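Local coordinates for protein beta sliding clamp (Bartonella birtlesii LL-WM9, PDB 6PTR) that probably encircles DNA as a ring-shaped head-to-tail homodimer, tethering polymerases and other proteins for processive replication, and here binds the antibiotic griselimycin, at residues S39-D44 / Y80-I85; H147-T152 / G215-L220; K179-A184 / D258-I263; R294-T299 / L305-N310. All blocks are in the same frame, centred on the assembly; numbering follows the deposited sequence.

Contact 1. Residues S39-D44 / Y80-I85; sequences SNVLID and YLLYDI
One water is gripped from both segments: it donates to S39 O at 2.8 Å and accepts from Y80 N at 3.0 Å. Y80 sits in the first turn of helix 79-88, where a backbone N-H has no carbonyl four residues earlier within the helix, and the water takes that place while tying the helix to the residue just ahead of strand 40-46. Deeper in, the contact is purely aliphatic and rests on one methyl. CD2 of L82 extends toward the strand and meets CG1 of V41 at 4.0 Å and CD1 of I43 at 4.2 Å. The two approaches differ: V41 and L82 cross at about a right angle, whereas I43 and L82 come tip to tip. V41 offers CG1 because this methyl stands between its own backbone N and carbonyl carbon (chi1 54°). I43 instead stretches out straight beyond CB (chi2 179°), which carries CD1 to the leucine. Helix 15-26 completes the packing, with V25 against V41 and with F18 and L22 against L82. In the family fold such helices line the inner side of the ring and the sheets lie outside them, so this contact joins the two layers in the N-terminal domain. The next helical face, through L81, D84 and I85, packs on T287 of the second subunit. S39 also bonds through its backbone to A79, but between the two segments ordinary methyl contacts supply the buried join and the water bridge the polar link.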
loop_
_atom_site.group_PDB
_atom_site.type_symbol
_atom_site.label_atom_id
_atom_site.label_comp_id
_atom_site.label_asym_id
_atom_site.label_seq_id
_atom_site.Cartn_x
_atom_site.Cartn_y
_atom_site.Cartn_z
ATOM N N SER C 39 -9.936 -21.590 7.997
ATOM C CA SER C 39 -9.506 -20.834 6.831
ATOM C C SER C 39 -10.475 -20.959 5.662
ATOM O O SER C 39 -10.274 -20.312 4.633
ATOM C CB SER C 39 -8.103 -21.278 6.408
ATOM O OG SER C 39 -7.169 -20.902 7.401
ATOM N N ASN C 40 -11.536 -21.726 5.814
ATOM C CA ASN C 40 -12.429 -22.026 4.708
ATOM C C ASN C 40 -13.732 -21.249 4.811
ATOM O O ASN C 40 -14.162 -20.856 5.900
ATOM C CB ASN C 40 -12.720 -23.524 4.663
ATOM C CG ASN C 40 -11.551 -24.311 4.105
ATOM O OD1 ASN C 40 -10.420 -23.809 4.033
ATOM N ND2 ASN C 40 -11.812 -25.543 3.700
ATOM N N VAL C 41 -14.362 -21.020 3.649
ATOM C CA VAL C 41 -15.737 -20.533 3.598
ATOM C C VAL C 41 -16.642 -21.722 3.316
ATOM O O VAL C 41 -16.329 -22.579 2.477
ATOM C CB VAL C 41 -15.923 -19.432 2.537
ATOM C CG1 VAL C 41 -15.435 -19.902 1.178
ATOM C CG2 VAL C 41 -17.412 -19.045 2.434
ATOM N N LEU C 42 -17.747 -21.805 4.053
ATOM C CA LEU C 42 -18.759 -22.822 3.797
ATOM C C LEU C 42 -19.673 -22.337 2.688
ATOM O O LEU C 42 -20.174 -21.212 2.739
ATOM C CB LEU C 42 -19.581 -23.106 5.053
ATOM C CG LEU C 42 -20.851 -23.960 4.845
ATOM C CD1 LEU C 42 -20.486 -25.373 4.356
ATOM C CD2 LEU C 42 -21.651 -24.015 6.112
ATOM N N ILE C 43 -19.888 -23.187 1.686
ATOM C CA ILE C 43 -20.823 -22.915 0.597
ATOM C C ILE C 43 -21.946 -23.912 0.748
ATOM O O ILE C 43 -21.691 -25.119 0.733
ATOM C CB ILE C 43 -20.167 -23.072 -0.785
ATOM C CG1 ILE C 43 -18.919 -22.207 -0.905
ATOM C CG2 ILE C 43 -21.192 -22.719 -1.901
ATOM C CD1 ILE C 43 -18.234 -22.362 -2.251
ATOM N N ASP C 44 -23.185 -23.433 0.898
ATOM C CA ASP C 44 -24.316 -24.325 1.154
ATOM C C ASP C 44 -25.418 -23.971 0.174
ATOM O O ASP C 44 -25.984 -22.877 0.251
ATOM C CB ASP C 44 -24.806 -24.197 2.604
ATOM C CG ASP C 44 -25.470 -25.462 3.116
ATOM O OD1 ASP C 44 -26.083 -26.192 2.311
ATOM O OD2 ASP C 44 -25.397 -25.726 4.335
ATOM N N TYR C 80 -9.511 -17.305 1.157
ATOM C CA TYR C 80 -8.720 -16.305 0.448
ATOM C C TYR C 80 -8.342 -16.800 -0.943
ATOM O O TYR C 80 -8.338 -16.019 -1.901
ATOM C CB TYR C 80 -7.492 -15.925 1.263
ATOM C CG TYR C 80 -7.883 -14.981 2.389
ATOM C CD1 TYR C 80 -8.069 -13.623 2.150
ATOM C CD2 TYR C 80 -8.085 -15.449 3.679
ATOM C CE1 TYR C 80 -8.441 -12.762 3.167
ATOM C CE2 TYR C 80 -8.442 -14.594 4.703
ATOM C CZ TYR C 80 -8.630 -13.253 4.438
ATOM O OH TYR C 80 -9.005 -12.402 5.457
ATOM N N LEU C 81 -8.046 -18.096 -1.073
ATOM C CA LEU C 81 -7.768 -18.669 -2.392
ATOM C C LEU C 81 -8.981 -18.563 -3.302
ATOM O O LEU C 81 -8.865 -18.173 -4.472
ATOM C CB LEU C 81 -7.354 -20.134 -2.262
ATOM C CG LEU C 81 -7.142 -20.888 -3.581
ATOM C CD1 LEU C 81 -6.088 -20.170 -4.460
ATOM C CD2 LEU C 81 -6.707 -22.328 -3.302
ATOM N N LEU C 82 -10.158 -18.934 -2.796
ATOM C CA LEU C 82 -11.350 -18.829 -3.628
ATOM C C LEU C 82 -11.587 -17.388 -4.047
ATOM O O LEU C 82 -11.891 -17.121 -5.210
ATOM C CB LEU C 82 -12.565 -19.362 -2.890
ATOM C CG LEU C 82 -13.873 -19.315 -3.666
ATOM C CD1 LEU C 82 -13.796 -20.154 -4.957
ATOM C CD2 LEU C 82 -14.999 -19.803 -2.771
ATOM N N TYR C 83 -11.438 -16.443 -3.109
ATOM C CA TYR C 83 -11.607 -15.028 -3.450
ATOM C C TYR C 83 -10.616 -14.594 -4.527
ATOM O O TYR C 83 -10.989 -13.920 -5.497
ATOM C CB TYR C 83 -11.442 -14.151 -2.201
ATOM C CG TYR C 83 -11.812 -12.704 -2.456
ATOM C CD1 TYR C 83 -13.140 -12.336 -2.572
ATOM C CD2 TYR C 83 -10.836 -11.721 -2.604
ATOM C CE1 TYR C 83 -13.503 -11.022 -2.812
ATOM C CE2 TYR C 83 -11.187 -10.388 -2.845
ATOM C CZ TYR C 83 -12.532 -10.053 -2.943
ATOM O OH TYR C 83 -12.924 -8.747 -3.192
ATOM N N ASP C 84 -9.339 -14.959 -4.369
ATOM C CA ASP C 84 -8.345 -14.545 -5.354
ATOM C C ASP C 84 -8.645 -15.143 -6.723
ATOM O O ASP C 84 -8.413 -14.489 -7.750
ATOM C CB ASP C 84 -6.944 -14.933 -4.883
ATOM C CG ASP C 84 -6.480 -14.117 -3.682
ATOM O OD1 ASP C 84 -6.993 -12.998 -3.472
ATOM O OD2 ASP C 84 -5.594 -14.595 -2.945
ATOM N N ILE C 85 -9.165 -16.372 -6.768
ATOM C CA ILE C 85 -9.523 -16.979 -8.048
ATOM C C ILE C 85 -10.674 -16.214 -8.697
ATOM O O ILE C 85 -10.581 -15.774 -9.853
ATOM C CB ILE C 85 -9.871 -18.468 -7.859
ATOM C CG1 ILE C 85 -8.602 -19.274 -7.569
ATOM C CG2 ILE C 85 -10.642 -19.010 -9.076
ATOM C CD1 ILE C 85 -8.912 -20.676 -7.028
HETATM O O HOH W 1 -8.228 -18.736 3.523
#

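Contact 2. Residues H147-T152 / G215-L220; sequences HLLDCT and GELQKL
L149 and Q218 make the tight part of this helix pair: CB of L149 lies 3.4 Å from CD of Q218, and the two side chains run alongside one another with opposed directions. The segment axes of 147-152 and 215-220 approach no closer than 10.6 Å, their N-to-C directions 124° apart, a separation that side chains have to bridge. Q218 does so with a chain bent at its second torsion, which lays its amide against the leucine's CB. Beside it, the side chains of L149 and L217 cross at about a right angle, with CD1 of L149 3.7 Å from CD2 of L217. I168 and L182 back L149, and F247 backs L217, so this side is sunk among strands of the two sheets that the helices cover.

Toward the more open side the contact narrows to a single polar bond. NE2 of Q218 donates to OD1 of the partly exposed D150 at 3.0 Å, with an N-H...O angle of 157°. OD1 is approached on its anti side, well out of the carboxylate plane, and the carboxylate and amide planes are 54° apart, a connection without flat pairing. D150 also has a salt bridge from OD2 to K146, and Q218 NE2 gives a further hydrogen bond to Q153 OE1. Within the central domain the pair therefore combines an aliphatic interior with a polar margin. Two oxygen acceptors facing NE2 would probably fix which end of the Q218 amide faces D150 and Q153, while the partners of D150 would probably favour its charged form.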
loop_
_atom_site.group_PDB
_atom_site.type_symbol
_atom_site.label_atom_id
_atom_site.label_comp_id
_atom_site.label_asym_id
_atom_site.label_seq_id
_atom_site.Cartn_x
_atom_site.Cartn_y
_atom_site.Cartn_z
ATOM N N HIS C 147 -24.027 5.886 11.541
ATOM C CA HIS C 147 -23.697 7.127 12.233
ATOM C C HIS C 147 -23.185 6.840 13.638
ATOM O O HIS C 147 -22.170 7.398 14.062
ATOM C CB HIS C 147 -24.922 8.033 12.272
ATOM C CG HIS C 147 -24.748 9.248 13.131
ATOM N ND1 HIS C 147 -23.896 10.279 12.798
ATOM C CD2 HIS C 147 -25.317 9.592 14.313
ATOM C CE1 HIS C 147 -23.948 11.207 13.736
ATOM N NE2 HIS C 147 -24.804 10.817 14.666
ATOM N N LEU C 148 -23.880 5.969 14.379
ATOM C CA LEU C 148 -23.447 5.660 15.743
ATOM C C LEU C 148 -22.048 5.063 15.752
ATOM O O LEU C 148 -21.206 5.436 16.581
ATOM C CB LEU C 148 -24.437 4.707 16.407
ATOM C CG LEU C 148 -25.888 5.180 16.458
ATOM C CD1 LEU C 148 -26.798 4.037 16.855
ATOM C CD2 LEU C 148 -26.015 6.339 17.436
ATOM N N LEU C 149 -21.785 4.117 14.842
ATOM C CA LEU C 149 -20.475 3.482 14.798
ATOM C C LEU C 149 -19.407 4.444 14.287
ATOM O O LEU C 149 -18.261 4.415 14.759
ATOM C CB LEU C 149 -20.528 2.229 13.918
ATOM C CG LEU C 149 -21.445 1.143 14.472
ATOM C CD1 LEU C 149 -21.621 -0.003 13.489
ATOM C CD2 LEU C 149 -20.941 0.610 15.810
ATOM N N ASP C 150 -19.759 5.295 13.319
ATOM C CA ASP C 150 -18.816 6.305 12.829
ATOM C C ASP C 150 -18.387 7.266 13.926
ATOM O O ASP C 150 -17.247 7.753 13.916
ATOM C CB ASP C 150 -19.429 7.121 11.689
ATOM C CG ASP C 150 -19.363 6.416 10.352
ATOM O OD1 ASP C 150 -18.534 5.495 10.186
ATOM O OD2 ASP C 150 -20.136 6.820 9.457
ATOM N N CYS C 151 -19.283 7.579 14.861
ATOM C CA CYS C 151 -18.900 8.476 15.953
ATOM C C CYS C 151 -17.942 7.840 16.957
ATOM O O CYS C 151 -17.269 8.576 17.693
ATOM C CB CYS C 151 -20.132 8.958 16.718
ATOM S SG CYS C 151 -21.217 10.089 15.843
ATOM N N THR C 152 -17.868 6.506 17.032
ATOM C CA THR C 152 -17.223 5.847 18.161
ATOM C C THR C 152 -16.112 4.874 17.795
ATOM O O THR C 152 -15.235 4.638 18.633
ATOM C CB THR C 152 -18.265 5.103 19.010
ATOM O OG1 THR C 152 -19.070 4.273 18.161
ATOM C CG2 THR C 152 -19.181 6.105 19.720
ATOM N N GLY C 215 -15.662 -3.575 13.344
ATOM C CA GLY C 215 -14.938 -3.281 12.117
ATOM C C GLY C 215 -15.557 -3.934 10.895
ATOM O O GLY C 215 -15.654 -3.318 9.828
ATOM N N GLU C 216 -16.005 -5.174 11.032
ATOM C CA GLU C 216 -16.626 -5.834 9.887
ATOM C C GLU C 216 -17.987 -5.233 9.574
ATOM O O GLU C 216 -18.360 -5.090 8.395
ATOM C CB GLU C 216 -16.743 -7.334 10.148
ATOM C CG GLU C 216 -15.390 -8.009 10.235
ATOM C CD GLU C 216 -14.535 -7.745 9.005
ATOM O OE1 GLU C 216 -15.019 -7.961 7.868
ATOM O OE2 GLU C 216 -13.391 -7.291 9.179
ATOM N N LEU C 217 -18.765 -4.913 10.614
ATOM C CA LEU C 217 -20.034 -4.240 10.396
ATOM C C LEU C 217 -19.813 -2.924 9.670
ATOM O O LEU C 217 -20.520 -2.607 8.705
ATOM C CB LEU C 217 -20.737 -4.040 11.748
ATOM C CG LEU C 217 -22.185 -3.582 11.839
ATOM C CD1 LEU C 217 -23.073 -4.472 11.006
ATOM C CD2 LEU C 217 -22.611 -3.609 13.316
ATOM N N GLN C 218 -18.780 -2.179 10.075
ATOM C CA GLN C 218 -18.495 -0.895 9.454
ATOM C C GLN C 218 -18.109 -1.051 7.996
ATOM O O GLN C 218 -18.493 -0.226 7.159
ATOM C CB GLN C 218 -17.392 -0.179 10.233
ATOM C CG GLN C 218 -17.937 0.484 11.466
ATOM C CD GLN C 218 -18.586 1.821 11.136
ATOM O OE1 GLN C 218 -19.679 1.866 10.565
ATOM N NE2 GLN C 218 -17.898 2.915 11.469
ATOM N N LYS C 219 -17.371 -2.111 7.653
ATOM C CA LYS C 219 -17.022 -2.304 6.245
ATOM C C LYS C 219 -18.270 -2.535 5.394
ATOM O O LYS C 219 -18.364 -2.038 4.265
ATOM C CB LYS C 219 -16.057 -3.477 6.083
ATOM C CG LYS C 219 -14.651 -3.215 6.612
ATOM C CD LYS C 219 -13.859 -4.515 6.648
ATOM C CE LYS C 219 -12.476 -4.335 7.251
ATOM N NZ LYS C 219 -11.761 -5.643 7.327
ATOM N N LEU C 220 -19.235 -3.294 5.912
ATOM C CA LEU C 220 -20.474 -3.473 5.166
ATOM C C LEU C 220 -21.261 -2.171 5.095
ATOM O O LEU C 220 -21.736 -1.781 4.024
ATOM C CB LEU C 220 -21.312 -4.578 5.810
ATOM C CG LEU C 220 -22.687 -4.735 5.154
ATOM C CD1 LEU C 220 -22.555 -5.199 3.683
ATOM C CD2 LEU C 220 -23.558 -5.691 5.942
#

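Contact 3. Residues K179-A184 / D258-I263; sequences KLRLVA and DYQRVI
Y259 lies across V183 and ends at R181, and its side chain can be followed outward from the 3-10 turn 259-261. From CB, chi1 of 67° sets CG between the backbone N and the carbonyl carbon, turning the ring toward strand 179-185. CG then meets CG1 of V183 at 4.0 Å. Farther along the same side, CE1 lies 3.6 Å from CG2 of V183, and CZ is 3.8 Å from that methyl. CG2 stands over the ring face, 3.8 Å from the centroid, a CH-pi contact. At the tip, OH accepts a nearly straight hydrogen bond from R181 NH1, 3.1 Å long with an angle of 170°. The hydroxyl lies in the guanidinium plane, and that plane stands at 81° to the ring. R181 CD also comes within 3.2 Å of OH. A second bond joins OH to H171 NE2, and Q260 NE2 adds a weak one. R181 is itself held through NE by a salt bridge to D194.

The turn thus fastens the loop between strands 245-250 and 269-274 onto the central-domain sheet. D258 makes backbone hydrogen bonds to the bound griselimycin, and R261 and V262 pack on it, so the turn also forms part of the antibiotic's binding site. A hydroxyl shared by several partners and a ring face under a valine methyl would hold Y259 in position and restrict rotation of its ring.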
loop_
_atom_site.group_PDB
_atom_site.type_symbol
_atom_site.label_atom_id
_atom_site.label_comp_id
_atom_site.label_asym_id
_atom_site.label_seq_id
_atom_site.Cartn_x
_atom_site.Cartn_y
_atom_site.Cartn_z
ATOM N N LYS C 179 -32.589 6.860 25.966
ATOM C CA LYS C 179 -31.551 7.008 24.963
ATOM C C LYS C 179 -30.872 5.668 24.736
ATOM O O LYS C 179 -30.717 4.882 25.671
ATOM C CB LYS C 179 -30.504 8.043 25.392
ATOM C CG LYS C 179 -31.046 9.459 25.491
ATOM C CD LYS C 179 -29.903 10.464 25.631
ATOM C CE LYS C 179 -30.408 11.893 25.635
ATOM N NZ LYS C 179 -30.613 12.411 27.016
ATOM N N LEU C 180 -30.495 5.406 23.489
ATOM C CA LEU C 180 -29.537 4.360 23.162
ATOM C C LEU C 180 -28.195 5.035 22.965
ATOM O O LEU C 180 -28.098 5.995 22.199
ATOM C CB LEU C 180 -29.936 3.611 21.890
ATOM C CG LEU C 180 -28.872 2.686 21.285
ATOM C CD1 LEU C 180 -28.570 1.496 22.196
ATOM C CD2 LEU C 180 -29.357 2.210 19.906
ATOM N N ARG C 181 -27.176 4.560 23.685
ATOM C CA ARG C 181 -25.882 5.219 23.712
ATOM C C ARG C 181 -24.789 4.230 23.360
ATOM O O ARG C 181 -24.855 3.050 23.723
ATOM C CB ARG C 181 -25.606 5.846 25.101
ATOM C CG ARG C 181 -24.222 6.455 25.264
ATOM C CD ARG C 181 -24.164 7.157 26.641
ATOM N NE ARG C 181 -24.898 8.431 26.679
ATOM C CZ ARG C 181 -25.090 9.147 27.781
ATOM N NH1 ARG C 181 -24.631 8.703 28.951
ATOM N NH2 ARG C 181 -25.746 10.300 27.722
ATOM N N LEU C 182 -23.789 4.712 22.637
ATOM C CA LEU C 182 -22.567 3.972 22.385
ATOM C C LEU C 182 -21.418 4.797 22.916
ATOM O O LEU C 182 -21.367 5.998 22.649
ATOM C CB LEU C 182 -22.327 3.717 20.892
ATOM C CG LEU C 182 -23.202 2.673 20.192
ATOM C CD1 LEU C 182 -24.641 3.091 20.153
ATOM C CD2 LEU C 182 -22.671 2.476 18.779
ATOM N N VAL C 183 -20.519 4.146 23.663
ATOM C CA VAL C 183 -19.300 4.762 24.186
ATOM C C VAL C 183 -18.112 3.890 23.816
ATOM O O VAL C 183 -18.154 2.654 23.935
ATOM C CB VAL C 183 -19.365 4.974 25.714
ATOM C CG1 VAL C 183 -17.988 5.447 26.250
ATOM C CG2 VAL C 183 -20.436 6.003 26.075
ATOM N N ALA C 184 -17.019 4.533 23.399
ATOM C CA ALA C 184 -15.760 3.833 23.219
ATOM C C ALA C 184 -14.644 4.678 23.808
ATOM O O ALA C 184 -14.674 5.909 23.749
ATOM C CB ALA C 184 -15.445 3.560 21.731
ATOM N N ASP C 258 -17.033 2.943 34.540
ATOM C CA ASP C 258 -18.017 3.979 34.866
ATOM C C ASP C 258 -17.588 5.261 34.151
ATOM O O ASP C 258 -17.099 6.225 34.743
ATOM C CB ASP C 258 -18.105 4.132 36.377
ATOM C CG ASP C 258 -19.178 5.109 36.826
ATOM O OD1 ASP C 258 -19.938 5.619 35.984
ATOM O OD2 ASP C 258 -19.236 5.350 38.046
ATOM N N TYR C 259 -17.781 5.242 32.824
ATOM C CA TYR C 259 -17.233 6.271 31.945
ATOM C C TYR C 259 -17.822 7.648 32.206
ATOM O O TYR C 259 -17.192 8.646 31.857
ATOM C CB TYR C 259 -17.453 5.894 30.466
ATOM C CG TYR C 259 -18.922 5.913 30.132
ATOM C CD1 TYR C 259 -19.541 7.097 29.722
ATOM C CD2 TYR C 259 -19.710 4.783 30.309
ATOM C CE1 TYR C 259 -20.899 7.149 29.484
ATOM C CE2 TYR C 259 -21.089 4.829 30.065
ATOM C CZ TYR C 259 -21.663 6.010 29.664
ATOM O OH TYR C 259 -23.011 6.099 29.438
ATOM N N GLN C 260 -19.028 7.739 32.782
ATOM C CA GLN C 260 -19.603 9.056 33.043
ATOM C C GLN C 260 -18.734 9.861 33.996
ATOM O O GLN C 260 -18.774 11.091 33.965
ATOM C CB GLN C 260 -21.027 8.923 33.592
ATOM C CG GLN C 260 -21.965 8.337 32.546
ATOM C CD GLN C 260 -23.382 8.150 33.053
ATOM O OE1 GLN C 260 -23.777 8.737 34.057
ATOM N NE2 GLN C 260 -24.156 7.337 32.351
ATOM N N ARG C 261 -17.900 9.198 34.791
ATOM C CA ARG C 261 -17.049 9.943 35.702
ATOM C C ARG C 261 -16.016 10.790 34.974
ATOM O O ARG C 261 -15.490 11.735 35.574
ATOM C CB ARG C 261 -16.333 8.988 36.646
ATOM C CG ARG C 261 -17.257 8.233 37.567
ATOM C CD ARG C 261 -16.466 7.707 38.732
ATOM N NE ARG C 261 -17.172 6.631 39.415
ATOM C CZ ARG C 261 -16.854 6.233 40.635
ATOM N NH1 ARG C 261 -15.854 6.833 41.261
ATOM N NH2 ARG C 261 -17.519 5.245 41.216
ATOM N N VAL C 262 -15.687 10.474 33.715
ATOM C CA VAL C 262 -14.606 11.207 33.049
ATOM C C VAL C 262 -15.095 12.325 32.145
ATOM O O VAL C 262 -14.266 13.079 31.617
ATOM C CB VAL C 262 -13.670 10.288 32.240
ATOM C CG1 VAL C 262 -13.282 9.088 33.062
ATOM C CG2 VAL C 262 -14.283 9.865 30.900
ATOM N N ILE C 263 -16.400 12.474 31.961
ATOM C CA ILE C 263 -16.887 13.468 31.012
ATOM C C ILE C 263 -17.000 14.794 31.744
ATOM O O ILE C 263 -17.820 14.937 32.660
ATOM C CB ILE C 263 -18.222 13.014 30.381
ATOM C CG1 ILE C 263 -17.995 11.706 29.618
ATOM C CG2 ILE C 263 -18.777 14.095 29.473
ATOM C CD1 ILE C 263 -19.216 11.163 28.935
#

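Contact 4. Residues R294-T299 / L305-N310; sequences RAVKLT and LKLVVN
L298 and L307 each set CG beside the backbone N (chi1 -74° and -56°) and run alongside one another on the same face of the beta hairpin of strands 295-301 and 304-311. CG of L298 meets CD2 of L307 at 3.7 Å. L305 takes the other course, with CG opposite its backbone N, and brings CD1 obliquely to 3.7 Å from CB of L298. Farther along this apolar face V296 and V309 touch through their CG2 methyls at 3.8 Å. Helix 275-285 covers L305, L307 and V309, and L339 of helix 336-345 packs on V296, as expected of a sheet backed by helices in the C-terminal domain.

Four backbone bonds set the antiparallel register. K297 and V308 form one hydrogen-bonded pair and T299 and K306 another, each bonded in both directions; L298 and L307 are the non-hydrogen-bonded pair between them. K297 N to V308 O is short and nearly straight (2.8 Å, 175°), while the return bond from V308 N to K297 O is more bent. CA of L307 also comes to 3.2 Å from K297 O, a CA-H...O contact. The opposite face carries K297, T299, K306 and V308; there E331 receives both a salt bridge from K297 NZ and a hydrogen bond from T299 OG1. Toward the open end of the hairpin a water replaces direct pairing, donating to A295 O at 2.9 Å and accepting from N310 N at 2.9 Å.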
loop_
_atom_site.group_PDB
_atom_site.type_symbol
_atom_site.label_atom_id
_atom_site.label_comp_id
_atom_site.label_asym_id
_atom_site.label_seq_id
_atom_site.Cartn_x
_atom_site.Cartn_y
_atom_site.Cartn_z
ATOM N N ARG C 294 4.054 12.182 20.681
ATOM C CA ARG C 294 3.442 13.052 19.696
ATOM C C ARG C 294 2.855 14.265 20.375
ATOM O O ARG C 294 1.807 14.768 19.980
ATOM C CB ARG C 294 2.357 12.306 18.915
ATOM C CG ARG C 294 2.686 10.853 18.672
ATOM C CD ARG C 294 2.439 10.426 17.247
ATOM N NE ARG C 294 3.450 9.463 16.819
ATOM C CZ ARG C 294 4.347 9.685 15.862
ATOM N NH1 ARG C 294 5.230 8.744 15.553
ATOM N NH2 ARG C 294 4.350 10.837 15.202
ATOM N N ALA C 295 3.505 14.746 21.438
ATOM C CA ALA C 295 2.930 15.852 22.184
ATOM C C ALA C 295 2.980 17.123 21.346
ATOM O O ALA C 295 3.966 17.393 20.653
ATOM C CB ALA C 295 3.684 16.057 23.507
ATOM N N VAL C 296 1.896 17.895 21.387
ATOM C CA VAL C 296 1.900 19.265 20.891
ATOM C C VAL C 296 1.396 20.148 22.021
ATOM O O VAL C 296 0.409 19.813 22.690
ATOM C CB VAL C 296 1.057 19.432 19.605
ATOM C CG1 VAL C 296 -0.388 18.966 19.826
ATOM C CG2 VAL C 296 1.069 20.889 19.138
ATOM N N LYS C 297 2.113 21.244 22.273
ATOM C CA LYS C 297 1.739 22.211 23.297
ATOM C C LYS C 297 0.913 23.318 22.674
ATOM O O LYS C 297 1.322 23.925 21.680
ATOM C CB LYS C 297 2.983 22.812 23.961
ATOM C CG LYS C 297 2.627 23.916 24.927
ATOM C CD LYS C 297 3.808 24.352 25.808
ATOM C CE LYS C 297 4.850 25.109 25.066
ATOM N NZ LYS C 297 5.735 25.745 26.107
ATOM N N LEU C 298 -0.268 23.539 23.232
ATOM C CA LEU C 298 -1.129 24.652 22.856
ATOM C C LEU C 298 -0.917 25.750 23.883
ATOM O O LEU C 298 -1.184 25.552 25.074
ATOM C CB LEU C 298 -2.608 24.248 22.823
ATOM C CG LEU C 298 -3.124 23.376 21.677
ATOM C CD1 LEU C 298 -2.363 22.089 21.557
ATOM C CD2 LEU C 298 -4.629 23.091 21.853
ATOM N N THR C 299 -0.461 26.899 23.429
ATOM C CA THR C 299 -0.378 28.078 24.278
ATOM C C THR C 299 -1.530 28.986 23.889
ATOM O O THR C 299 -1.527 29.573 22.799
ATOM C CB THR C 299 0.964 28.776 24.114
ATOM O OG1 THR C 299 2.004 27.855 24.489
ATOM C CG2 THR C 299 1.026 30.016 25.000
ATOM N N LEU C 305 -3.839 31.282 19.265
ATOM C CA LEU C 305 -3.367 29.969 19.669
ATOM C C LEU C 305 -2.009 29.710 19.038
ATOM O O LEU C 305 -1.868 29.787 17.812
ATOM C CB LEU C 305 -4.358 28.879 19.248
ATOM C CG LEU C 305 -3.954 27.420 19.407
ATOM C CD1 LEU C 305 -3.844 27.090 20.868
ATOM C CD2 LEU C 305 -4.968 26.523 18.747
ATOM N N LYS C 306 -1.015 29.389 19.864
ATOM C CA LYS C 306 0.284 28.944 19.363
ATOM C C LYS C 306 0.457 27.462 19.626
ATOM O O LYS C 306 0.042 26.958 20.674
ATOM C CB LYS C 306 1.434 29.716 20.022
ATOM C CG LYS C 306 1.429 31.202 19.701
ATOM C CD LYS C 306 2.752 31.857 20.078
ATOM C CE LYS C 306 2.599 32.806 21.247
ATOM N NZ LYS C 306 3.835 33.616 21.430
ATOM N N LEU C 307 1.093 26.773 18.678
ATOM C CA LEU C 307 1.344 25.345 18.765
ATOM C C LEU C 307 2.848 25.148 18.764
ATOM O O LEU C 307 3.547 25.812 18.005
ATOM C CB LEU C 307 0.747 24.606 17.561
ATOM C CG LEU C 307 -0.733 24.814 17.328
ATOM C CD1 LEU C 307 -1.151 24.110 16.051
ATOM C CD2 LEU C 307 -1.488 24.257 18.515
ATOM N N VAL C 308 3.351 24.244 19.604
ATOM C CA VAL C 308 4.783 23.944 19.619
ATOM C C VAL C 308 4.983 22.448 19.789
ATOM O O VAL C 308 4.388 21.832 20.685
ATOM C CB VAL C 308 5.540 24.685 20.735
ATOM C CG1 VAL C 308 7.026 24.336 20.614
ATOM C CG2 VAL C 308 5.350 26.174 20.624
ATOM N N VAL C 309 5.870 21.875 18.969
ATOM C CA VAL C 309 6.285 20.475 19.084
ATOM C C VAL C 309 7.799 20.444 19.230
ATOM O O VAL C 309 8.505 21.184 18.540
ATOM C CB VAL C 309 5.856 19.629 17.869
ATOM C CG1 VAL C 309 6.341 18.171 17.987
ATOM C CG2 VAL C 309 4.336 19.682 17.688
ATOM N N ASN C 310 8.295 19.614 20.156
ATOM C CA ASN C 310 9.731 19.451 20.369
ATOM C C ASN C 310 10.030 17.965 20.309
ATOM O O ASN C 310 9.312 17.169 20.923
ATOM C CB ASN C 310 10.212 20.010 21.724
ATOM C CG ASN C 310 10.123 21.536 21.814
ATOM O OD1 ASN C 310 10.877 22.255 21.156
ATOM N ND2 ASN C 310 9.207 22.030 22.644
HETATM O O HOH W 2 6.312 18.390 21.931
#

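How the contacts relate
From the N terminus, contact 1 comes first: a run made mostly of strand leaves 39-44 and returns in helix 79-88, all within the N-terminal domain. Contact 2 opens next at 147-152, but contact 3 opens at 179-184 before contact 2 closes at 215-220, and it closes later at 258-263. These two cross, and they also touch: L182 packs on L148 and L149, and A184 on T152, joining helix 142-152 to the central-domain sheet and, through contact 3, to the following loop. Contact 4 is a short hairpin in the C-terminal domain, in series with all others. Its centre is about 50 Å from that of contact 1, on the opposite side of the chain's centre.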